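Local atomic coordinates of probable thiol peroxidase (Chromobacterium violaceum, PDB entry 3KEB), a protein that probably reduces peroxides at the expense of thiols, as a thiol peroxidase of the redoxin family with a thioredoxin-like fold. Residues Val8-Pro22 with His120-Leu132. Residues are numbered along the deposited sequence; the frame is centred on the assembly and turned at random.
Sequences VQYGDEMLPVIGDFP and HKRYGVLITEYPL
With CG swung anti to the backbone N (chi1 170°), Tyr10 lays its ring against Leu132, whose own CG stands anti to its carbonyl carbon (chi1 -68°). The two methyls of Leu132 spread over one face of the ring, CD1 in a CH-pi contact 4.0 Å from the centroid, while Pro131 CG meets the ring edge in plane, 3.6 Å from Tyr10 CE2. Tyrosine suits this place because its flat ring offers a face to the forked end of leucine and an edge to the compact ring of proline. Leu15, on the partner strand of the hairpin 8-16, fits its own forked end into the same patch: CD1 packs on Leu132 CB at 3.7 Å, and CD2 approaches the carbonyl of Tyr130. A cis peptide precedes Pro131, and Pro131 CB lies over one face of the Tyr130 ring, toward its rim. This end borders the second subunit, whose Lys38 packs on Tyr130, Pro131 and Leu132.

Further along, Ile18 and Leu126 form a single antiparallel bridge, a hydrogen-bonded pair: Ile18 N gives to Leu126 O at 2.8 Å and Leu126 N to Ile18 O at 3.2 Å. The bridge joins the chain running out of the hairpin to the segment that follows helix 119-122, in the thioredoxin-like fold expected for a redoxin. That helix ends in a Schellman motif, with Gly124 at C-prime supplying the positive phi; Val125 N returns to His120 O. Glycine suits Gly19 too, where phi is again positive and the backbone makes a CA-H...O contact of 3.4 Å from Gly19 CA to Lys121 O. Phe21 turns its ring edge to Tyr123 O, with CD1 at 3.2 Å, and also packs on strands 139-143 and 149-154. Between the backbones, one water bridges Pro16 O and Thr128 N, and another links Asp20 N to Lys121 O.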
ATOM      1  N   VAL A   8       2.969   4.784 -20.089  1.00 10.75           N
ATOM      2  CA  VAL A   8       4.199   4.399 -19.463  1.00 11.14           C
ATOM      3  C   VAL A   8       4.491   2.963 -19.861  1.00 11.91           C
ATOM      4  O   VAL A   8       3.601   2.091 -19.856  1.00 13.04           O
ATOM      5  CB  VAL A   8       4.169   4.587 -17.883  1.00 12.12           C
ATOM      6  CG1 VAL A   8       3.109   3.677 -17.230  1.00 13.63           C
ATOM      7  CG2 VAL A   8       5.593   4.418 -17.298  1.00 11.43           C
ATOM      8  N   GLN A   9       5.747   2.723 -20.209  1.00 11.89           N
ATOM      9  CA  GLN A   9       6.226   1.407 -20.555  1.00 10.97           C
ATOM     10  C   GLN A   9       6.828   0.736 -19.332  1.00 10.59           C
ATOM     11  O   GLN A   9       7.705   1.303 -18.671  1.00  9.83           O
ATOM     12  CB  GLN A   9       7.285   1.516 -21.656  1.00 11.21           C
ATOM     13  CG  GLN A   9       7.697   0.177 -22.304  1.00 13.26           C
ATOM     14  CD  GLN A   9       6.697  -0.378 -23.372  1.00 19.44           C
ATOM     15  OE1 GLN A   9       5.992   0.395 -24.074  1.00 20.75           O
ATOM     16  NE2 GLN A   9       6.648  -1.731 -23.500  1.00 17.72           N
ATOM     17  N   TYR A  10       6.351  -0.485 -19.067  1.00 11.60           N
ATOM     18  CA  TYR A  10       6.791  -1.286 -17.925  1.00 11.74           C
ATOM     19  C   TYR A  10       7.117  -2.644 -18.505  1.00 12.00           C
ATOM     20  O   TYR A  10       6.244  -3.417 -18.814  1.00 11.02           O
ATOM     21  CB  TYR A  10       5.673  -1.353 -16.848  1.00 12.17           C
ATOM     22  CG  TYR A  10       5.926  -2.335 -15.735  1.00 12.07           C
ATOM     23  CD1 TYR A  10       7.011  -2.187 -14.902  1.00 12.88           C
ATOM     24  CD2 TYR A  10       5.043  -3.374 -15.478  1.00 14.83           C
ATOM     25  CE1 TYR A  10       7.252  -3.084 -13.871  1.00 14.48           C
ATOM     26  CE2 TYR A  10       5.262  -4.271 -14.418  1.00 14.70           C
ATOM     27  CZ  TYR A  10       6.349  -4.103 -13.617  1.00 16.28           C
ATOM     28  OH  TYR A  10       6.589  -4.955 -12.569  1.00 16.07           O
ATOM     29  N   GLY A  11       8.404  -2.921 -18.693  1.00 12.94           N
ATOM     30  CA  GLY A  11       8.803  -4.141 -19.432  1.00 14.00           C
ATOM     31  C   GLY A  11       8.236  -4.112 -20.822  1.00 14.74           C
ATOM     32  O   GLY A  11       8.378  -3.092 -21.543  1.00 15.38           O
ATOM     33  N   ASP A  12       7.494  -5.162 -21.172  1.00 14.67           N
ATOM     34  CA  ASP A  12       6.860  -5.242 -22.484  0.60 16.08           C
ATOM     35  C   ASP A  12       5.405  -4.725 -22.474  1.00 15.79           C
ATOM     36  O   ASP A  12       4.675  -4.865 -23.469  1.00 16.84           O
ATOM     37  CB  ASP A  12       6.978  -6.669 -23.087  0.60 16.67           C
ATOM     38  CG  ASP A  12       5.891  -7.637 -22.613  0.60 18.67           C
ATOM     39  OD1 ASP A  12       5.210  -7.385 -21.593  0.60 19.89           O
ATOM     40  OD2 ASP A  12       5.735  -8.686 -23.294  0.60 22.39           O
ATOM     41  N   GLU A  13       4.971  -4.104 -21.396  1.00 15.33           N
ATOM     42  CA  GLU A  13       3.577  -3.595 -21.388  1.00 15.26           C
ATOM     43  C   GLU A  13       3.610  -2.058 -21.533  1.00 14.81           C
ATOM     44  O   GLU A  13       4.497  -1.415 -20.990  1.00 14.53           O
ATOM     45  CB  GLU A  13       2.940  -3.939 -20.065  1.00 16.39           C
ATOM     46  CG  GLU A  13       2.859  -5.456 -19.697  1.00 19.92           C
ATOM     47  CD  GLU A  13       1.689  -6.127 -20.337  1.00 24.43           C
ATOM     48  OE1 GLU A  13       0.965  -5.453 -21.101  1.00 26.35           O
ATOM     49  OE2 GLU A  13       1.493  -7.343 -20.112  1.00 29.28           O
HETATM   50  N   MSE A  14       2.648  -1.491 -22.263  1.00 13.88           N
HETATM   51  CA  MSE A  14       2.468  -0.058 -22.400  1.00 13.28           C
HETATM   52  C   MSE A  14       1.077   0.252 -21.830  1.00 12.20           C
HETATM   53  O   MSE A  14       0.068  -0.260 -22.327  1.00 10.67           O
HETATM   54  CB  MSE A  14       2.509   0.281 -23.897  1.00 14.99           C
HETATM   55  CG  MSE A  14       2.875   1.632 -24.186  1.00 18.83           C
HETATM   56 SE   MSE A  14       3.088   1.765 -26.163  0.60 33.18          SE
HETATM   57  CE  MSE A  14       1.785   0.574 -26.855  1.00 20.66           C
ATOM     58  N   LEU A  15       1.056   1.062 -20.789  1.00 12.03           N
ATOM     59  CA  LEU A  15      -0.107   1.251 -19.938  1.00 12.61           C
ATOM     60  C   LEU A  15      -0.547   2.702 -19.925  1.00 12.72           C
ATOM     61  O   LEU A  15       0.293   3.619 -19.794  1.00 13.26           O
ATOM     62  CB  LEU A  15       0.227   0.820 -18.520  1.00 13.00           C
ATOM     63  CG  LEU A  15       0.796  -0.609 -18.378  1.00 14.52           C
ATOM     64  CD1 LEU A  15       1.204  -0.859 -16.893  1.00 16.46           C
ATOM     65  CD2 LEU A  15      -0.146  -1.713 -18.986  1.00 15.02           C
ATOM     66  N   PRO A  16      -1.851   2.934 -20.054  1.00 12.56           N
ATOM     67  CA  PRO A  16      -2.286   4.346 -19.906  1.00 12.66           C
ATOM     68  C   PRO A  16      -2.087   4.906 -18.539  1.00 11.73           C
ATOM     69  O   PRO A  16      -2.116   4.152 -17.529  1.00 12.06           O
ATOM     70  CB  PRO A  16      -3.787   4.303 -20.247  1.00 13.69           C
ATOM     71  CG  PRO A  16      -4.094   2.849 -20.736  1.00 14.58           C
ATOM     72  CD  PRO A  16      -2.980   1.997 -20.190  1.00 13.35           C
ATOM     73  N   VAL A  17      -1.829   6.208 -18.490  1.00 10.18           N
ATOM     74  CA  VAL A  17      -1.749   6.968 -17.261  1.00 10.74           C
ATOM     75  C   VAL A  17      -2.816   8.037 -17.391  1.00 12.75           C
ATOM     76  O   VAL A  17      -2.889   8.735 -18.393  1.00 12.27           O
ATOM     77  CB  VAL A  17      -0.375   7.574 -17.069  1.00 10.80           C
ATOM     78  CG1 VAL A  17      -0.258   8.353 -15.712  1.00 10.34           C
ATOM     79  CG2 VAL A  17       0.713   6.429 -17.166  1.00 11.26           C
ATOM     80  N   ILE A  18      -3.629   8.155 -16.335  1.00 13.95           N
ATOM     81  CA  ILE A  18      -4.860   8.871 -16.358  1.00 14.83           C
ATOM     82  C   ILE A  18      -4.862  10.069 -15.415  1.00 14.11           C
ATOM     83  O   ILE A  18      -4.320   9.998 -14.320  1.00 13.04           O
ATOM     84  CB  ILE A  18      -6.027   7.919 -15.921  1.00 16.14           C
ATOM     85  CG1 ILE A  18      -6.109   6.679 -16.825  1.00 19.24           C
ATOM     86  CG2 ILE A  18      -7.319   8.697 -15.969  1.00 14.75           C
ATOM     87  CD1 ILE A  18      -6.288   7.050 -18.252  1.00 22.66           C
ATOM     88  N   GLY A  19      -5.531  11.150 -15.833  1.00 14.43           N
ATOM     89  CA  GLY A  19      -5.704  12.327 -14.996  1.00 15.90           C
ATOM     90  C   GLY A  19      -4.948  13.506 -15.564  1.00 16.57           C
ATOM     91  O   GLY A  19      -4.201  13.369 -16.519  1.00 18.63           O
ATOM     92  N   ASP A  20      -5.075  14.653 -14.914  1.00 18.16           N
ATOM     93  CA  ASP A  20      -4.442  15.903 -15.344  1.00 18.11           C
ATOM     94  C   ASP A  20      -3.163  16.125 -14.532  1.00 16.40           C
ATOM     95  O   ASP A  20      -3.187  16.494 -13.366  1.00 16.12           O
ATOM     96  CB  ASP A  20      -5.379  17.073 -15.088  1.00 20.17           C
ATOM     97  CG  ASP A  20      -6.627  17.048 -15.993  1.00 23.54           C
ATOM     98  OD1 ASP A  20      -6.606  16.380 -17.054  1.00 26.52           O
ATOM     99  OD2 ASP A  20      -7.609  17.738 -15.657  1.00 30.94           O
ATOM    100  N   PHE A  21      -2.054  15.948 -15.188  1.00 15.84           N
ATOM    101  CA  PHE A  21      -0.754  16.048 -14.527  1.00 14.49           C
ATOM    102  C   PHE A  21      -0.427  17.537 -14.417  1.00 13.81           C
ATOM    103  O   PHE A  21      -0.642  18.288 -15.402  1.00 14.07           O
ATOM    104  CB  PHE A  21       0.274  15.314 -15.378  1.00 14.84           C
ATOM    105  CG  PHE A  21       1.674  15.314 -14.773  1.00 11.88           C
ATOM    106  CD1 PHE A  21       1.913  14.680 -13.612  1.00 15.68           C
ATOM    107  CD2 PHE A  21       2.723  15.912 -15.441  1.00 13.23           C
ATOM    108  CE1 PHE A  21       3.169  14.658 -13.085  1.00 12.63           C
ATOM    109  CE2 PHE A  21       3.992  15.909 -14.927  1.00 15.61           C
ATOM    110  CZ  PHE A  21       4.212  15.282 -13.743  1.00 14.42           C
ATOM    111  N   PRO A  22      -0.015  18.006 -13.228  1.00 13.62           N
ATOM    112  CA  PRO A  22       0.299  19.451 -13.080  1.00 14.35           C
ATOM    113  C   PRO A  22       1.397  19.938 -14.013  1.00 14.98           C
ATOM    114  O   PRO A  22       2.361  19.199 -14.323  1.00 14.63           O
ATOM    115  CB  PRO A  22       0.734  19.587 -11.626  1.00 14.12           C
ATOM    116  CG  PRO A  22       0.060  18.443 -10.941  1.00 13.61           C
ATOM    117  CD  PRO A  22       0.134  17.310 -11.936  1.00 14.59           C
ATOM    118  N   HIS A 120      -4.330   9.930  -7.025  1.00 14.29           N
ATOM    119  CA  HIS A 120      -3.789   9.505  -8.327  1.00 15.44           C
ATOM    120  C   HIS A 120      -4.422  10.247  -9.516  1.00 15.51           C
ATOM    121  O   HIS A 120      -3.736  10.752 -10.372  1.00 15.84           O
ATOM    122  CB  HIS A 120      -3.972   8.003  -8.566  1.00 17.05           C
ATOM    123  CG  HIS A 120      -3.344   7.077  -7.567  1.00 15.86           C
ATOM    124  ND1 HIS A 120      -3.448   7.210  -6.201  1.00 19.28           N
ATOM    125  CD2 HIS A 120      -2.720   5.887  -7.771  1.00 18.35           C
ATOM    126  CE1 HIS A 120      -2.808   6.208  -5.615  1.00 18.36           C
ATOM    127  NE2 HIS A 120      -2.389   5.379  -6.553  1.00 19.20           N
ATOM    128  N   LYS A 121      -5.741  10.336  -9.582  1.00 16.48           N
ATOM    129  CA  LYS A 121      -6.313  10.985 -10.723  1.00 17.37           C
ATOM    130  C   LYS A 121      -6.022  12.479 -10.674  1.00 17.03           C
ATOM    131  O   LYS A 121      -5.713  13.094 -11.700  1.00 16.22           O
ATOM    132  CB  LYS A 121      -7.804  10.708 -10.794  1.00 19.25           C
ATOM    133  CG  LYS A 121      -8.434  11.235 -12.075  1.00 22.85           C
ATOM    134  CD  LYS A 121      -9.641  10.356 -12.497  1.00 28.18           C
ATOM    135  CE  LYS A 121     -10.225  10.855 -13.818  1.00 31.02           C
ATOM    136  NZ  LYS A 121     -11.543  10.206 -14.133  1.00 32.58           N
ATOM    137  N   ARG A 122      -6.081  13.067  -9.471  1.00 16.44           N
ATOM    138  CA  ARG A 122      -5.925  14.498  -9.276  0.60 16.91           C
ATOM    139  C   ARG A 122      -4.525  14.977  -9.662  1.00 15.93           C
ATOM    140  O   ARG A 122      -4.357  16.134  -9.979  1.00 15.22           O
ATOM    141  CB  ARG A 122      -6.252  14.901  -7.800  0.60 17.75           C
ATOM    142  CG  ARG A 122      -7.790  14.851  -7.427  0.60 21.59           C
ATOM    143  CD  ARG A 122      -8.166  15.094  -5.894  0.60 22.43           C
ATOM    144  NE  ARG A 122      -7.489  16.220  -5.250  0.60 22.60           N
ATOM    145  CZ  ARG A 122      -7.723  17.516  -5.483  0.60 24.31           C
ATOM    146  NH1 ARG A 122      -8.663  17.913  -6.343  0.60 26.37           N
ATOM    147  NH2 ARG A 122      -7.027  18.426  -4.830  0.60 23.72           N
ATOM    148  N   TYR A 123      -3.514  14.084  -9.577  1.00 14.38           N
ATOM    149  CA  TYR A 123      -2.116  14.395  -9.929  1.00 14.61           C
ATOM    150  C   TYR A 123      -1.710  13.787 -11.288  1.00 14.49           C
ATOM    151  O   TYR A 123      -0.567  13.908 -11.697  1.00 14.59           O
ATOM    152  CB  TYR A 123      -1.148  13.935  -8.842  1.00 14.46           C
ATOM    153  CG  TYR A 123      -0.850  15.054  -7.844  1.00 12.59           C
ATOM    154  CD1 TYR A 123      -1.798  15.472  -6.955  1.00 14.31           C
ATOM    155  CD2 TYR A 123       0.382  15.716  -7.845  1.00 13.10           C
ATOM    156  CE1 TYR A 123      -1.576  16.508  -6.074  1.00 15.67           C
ATOM    157  CE2 TYR A 123       0.638  16.738  -6.924  1.00 12.78           C
ATOM    158  CZ  TYR A 123      -0.341  17.141  -6.059  1.00 13.99           C
ATOM    159  OH  TYR A 123      -0.122  18.169  -5.165  1.00 14.73           O
ATOM    160  N   GLY A 124      -2.671  13.199 -12.001  1.00 14.43           N
ATOM    161  CA  GLY A 124      -2.387  12.609 -13.339  1.00 14.59           C
ATOM    162  C   GLY A 124      -1.397  11.452 -13.366  1.00 14.19           C
ATOM    163  O   GLY A 124      -0.555  11.338 -14.286  1.00 13.46           O
ATOM    164  N   VAL A 125      -1.498  10.587 -12.358  1.00 13.78           N
ATOM    165  CA  VAL A 125      -0.551   9.470 -12.226  1.00 12.79           C
ATOM    166  C   VAL A 125      -1.276   8.154 -12.016  1.00 13.17           C
ATOM    167  O   VAL A 125      -0.664   7.171 -11.578  1.00 15.39           O
ATOM    168  CB  VAL A 125       0.520   9.753 -11.136  1.00 14.31           C
ATOM    169  CG1 VAL A 125       1.487  10.935 -11.518  1.00 14.65           C
ATOM    170  CG2 VAL A 125      -0.069   9.993  -9.713  1.00 11.00           C
ATOM    171  N   LEU A 126      -2.564   8.131 -12.332  1.00 13.84           N
ATOM    172  CA  LEU A 126      -3.378   6.927 -12.164  1.00 13.96           C
ATOM    173  C   LEU A 126      -3.118   5.880 -13.261  1.00 13.39           C
ATOM    174  O   LEU A 126      -3.302   6.168 -14.422  1.00 14.44           O
ATOM    175  CB  LEU A 126      -4.876   7.283 -12.161  1.00 14.11           C
ATOM    176  CG  LEU A 126      -5.910   6.114 -12.045  1.00 16.63           C
ATOM    177  CD1 LEU A 126      -5.659   5.351 -10.736  1.00 18.87           C
ATOM    178  CD2 LEU A 126      -7.358   6.593 -12.178  1.00 19.08           C
ATOM    179  N   ILE A 127      -2.786   4.672 -12.851  1.00 15.00           N
ATOM    180  CA  ILE A 127      -2.709   3.478 -13.730  1.00 14.20           C
ATOM    181  C   ILE A 127      -3.860   2.541 -13.308  1.00 15.54           C
ATOM    182  O   ILE A 127      -4.033   2.253 -12.113  1.00 14.78           O
ATOM    183  CB  ILE A 127      -1.321   2.768 -13.611  1.00 14.54           C
ATOM    184  CG1 ILE A 127      -0.158   3.707 -14.023  1.00 12.93           C
ATOM    185  CG2 ILE A 127      -1.252   1.506 -14.504  1.00 13.12           C
ATOM    186  CD1 ILE A 127       1.208   3.245 -13.643  1.00 14.06           C
ATOM    187  N   THR A 128      -4.689   2.117 -14.262  1.00 17.62           N
ATOM    188  CA  THR A 128      -5.725   1.131 -13.950  1.00 19.59           C
ATOM    189  C   THR A 128      -5.541  -0.245 -14.621  1.00 20.36           C
ATOM    190  O   THR A 128      -6.371  -1.129 -14.369  1.00 20.98           O
ATOM    191  CB  THR A 128      -7.116   1.634 -14.356  1.00 19.77           C
ATOM    192  OG1 THR A 128      -7.086   1.907 -15.764  1.00 21.96           O
ATOM    193  CG2 THR A 128      -7.519   2.908 -13.572  1.00 19.51           C
ATOM    194  N   GLU A 129      -4.548  -0.422 -15.507  1.00 19.51           N
ATOM    195  CA  GLU A 129      -4.378  -1.720 -16.196  1.00 18.77           C
ATOM    196  C   GLU A 129      -3.306  -2.600 -15.623  1.00 17.52           C
ATOM    197  O   GLU A 129      -2.285  -2.120 -15.194  1.00 15.71           O
ATOM    198  CB  GLU A 129      -4.028  -1.514 -17.668  1.00 19.52           C
ATOM    199  CG  GLU A 129      -5.052  -0.756 -18.405  1.00 25.17           C
ATOM    200  CD  GLU A 129      -4.900  -0.861 -19.908  1.00 32.13           C
ATOM    201  OE1 GLU A 129      -4.086  -1.683 -20.396  1.00 35.56           O
ATOM    202  OE2 GLU A 129      -5.627  -0.108 -20.598  1.00 38.73           O
ATOM    203  N   TYR A 130      -3.541  -3.913 -15.690  1.00 17.72           N
ATOM    204  CA  TYR A 130      -2.556  -4.947 -15.361  1.00 18.27           C
ATOM    205  C   TYR A 130      -1.276  -4.650 -16.118  1.00 17.09           C
ATOM    206  O   TYR A 130      -1.363  -4.322 -17.326  1.00 17.79           O
ATOM    207  CB  TYR A 130      -3.087  -6.361 -15.819  1.00 18.45           C
ATOM    208  CG  TYR A 130      -2.020  -7.433 -15.798  1.00 21.02           C
ATOM    209  CD1 TYR A 130      -1.636  -8.031 -14.604  1.00 21.81           C
ATOM    210  CD2 TYR A 130      -1.371  -7.846 -16.971  1.00 22.09           C
ATOM    211  CE1 TYR A 130      -0.623  -8.977 -14.563  1.00 24.85           C
ATOM    212  CE2 TYR A 130      -0.375  -8.839 -16.939  1.00 24.08           C
ATOM    213  CZ  TYR A 130      -0.003  -9.398 -15.726  1.00 23.86           C
ATOM    214  OH  TYR A 130       0.988 -10.361 -15.634  1.00 26.92           O
ATOM    215  N   PRO A 131      -0.123  -4.822 -15.482  1.00 15.75           N
ATOM    216  CA  PRO A 131       0.091  -5.267 -14.104  1.00 15.38           C
ATOM    217  C   PRO A 131       0.295  -4.149 -13.066  1.00 14.77           C
ATOM    218  O   PRO A 131       0.650  -4.426 -11.937  1.00 13.88           O
ATOM    219  CB  PRO A 131       1.397  -6.048 -14.203  1.00 15.57           C
ATOM    220  CG  PRO A 131       2.057  -5.544 -15.404  1.00 17.18           C
ATOM    221  CD  PRO A 131       1.156  -4.692 -16.175  1.00 16.54           C
ATOM    222  N   LEU A 132       0.172  -2.898 -13.472  1.00 14.92           N
ATOM    223  CA  LEU A 132       0.423  -1.777 -12.556  1.00 14.63           C
ATOM    224  C   LEU A 132      -0.867  -1.108 -12.054  1.00 13.53           C
ATOM    225  O   LEU A 132      -0.819  -0.022 -11.477  1.00 11.82           O
ATOM    226  CB  LEU A 132       1.376  -0.759 -13.183  1.00 13.91           C
ATOM    227  CG  LEU A 132       2.823  -1.260 -13.366  1.00 15.88           C
ATOM    228  CD1 LEU A 132       3.686  -0.156 -13.941  1.00 12.74           C
ATOM    229  CD2 LEU A 132       3.443  -1.854 -12.040  1.00 11.26           C
TER
HETATM  230  O   HOH W   1      -2.092  -1.547 -22.356  1.00 37.62           O
HETATM  231  O   HOH W   2      -4.121   2.269 -16.965  1.00 21.27           O
HETATM  232  O   HOH W   3      -7.034  15.023 -13.016  1.00 25.92           O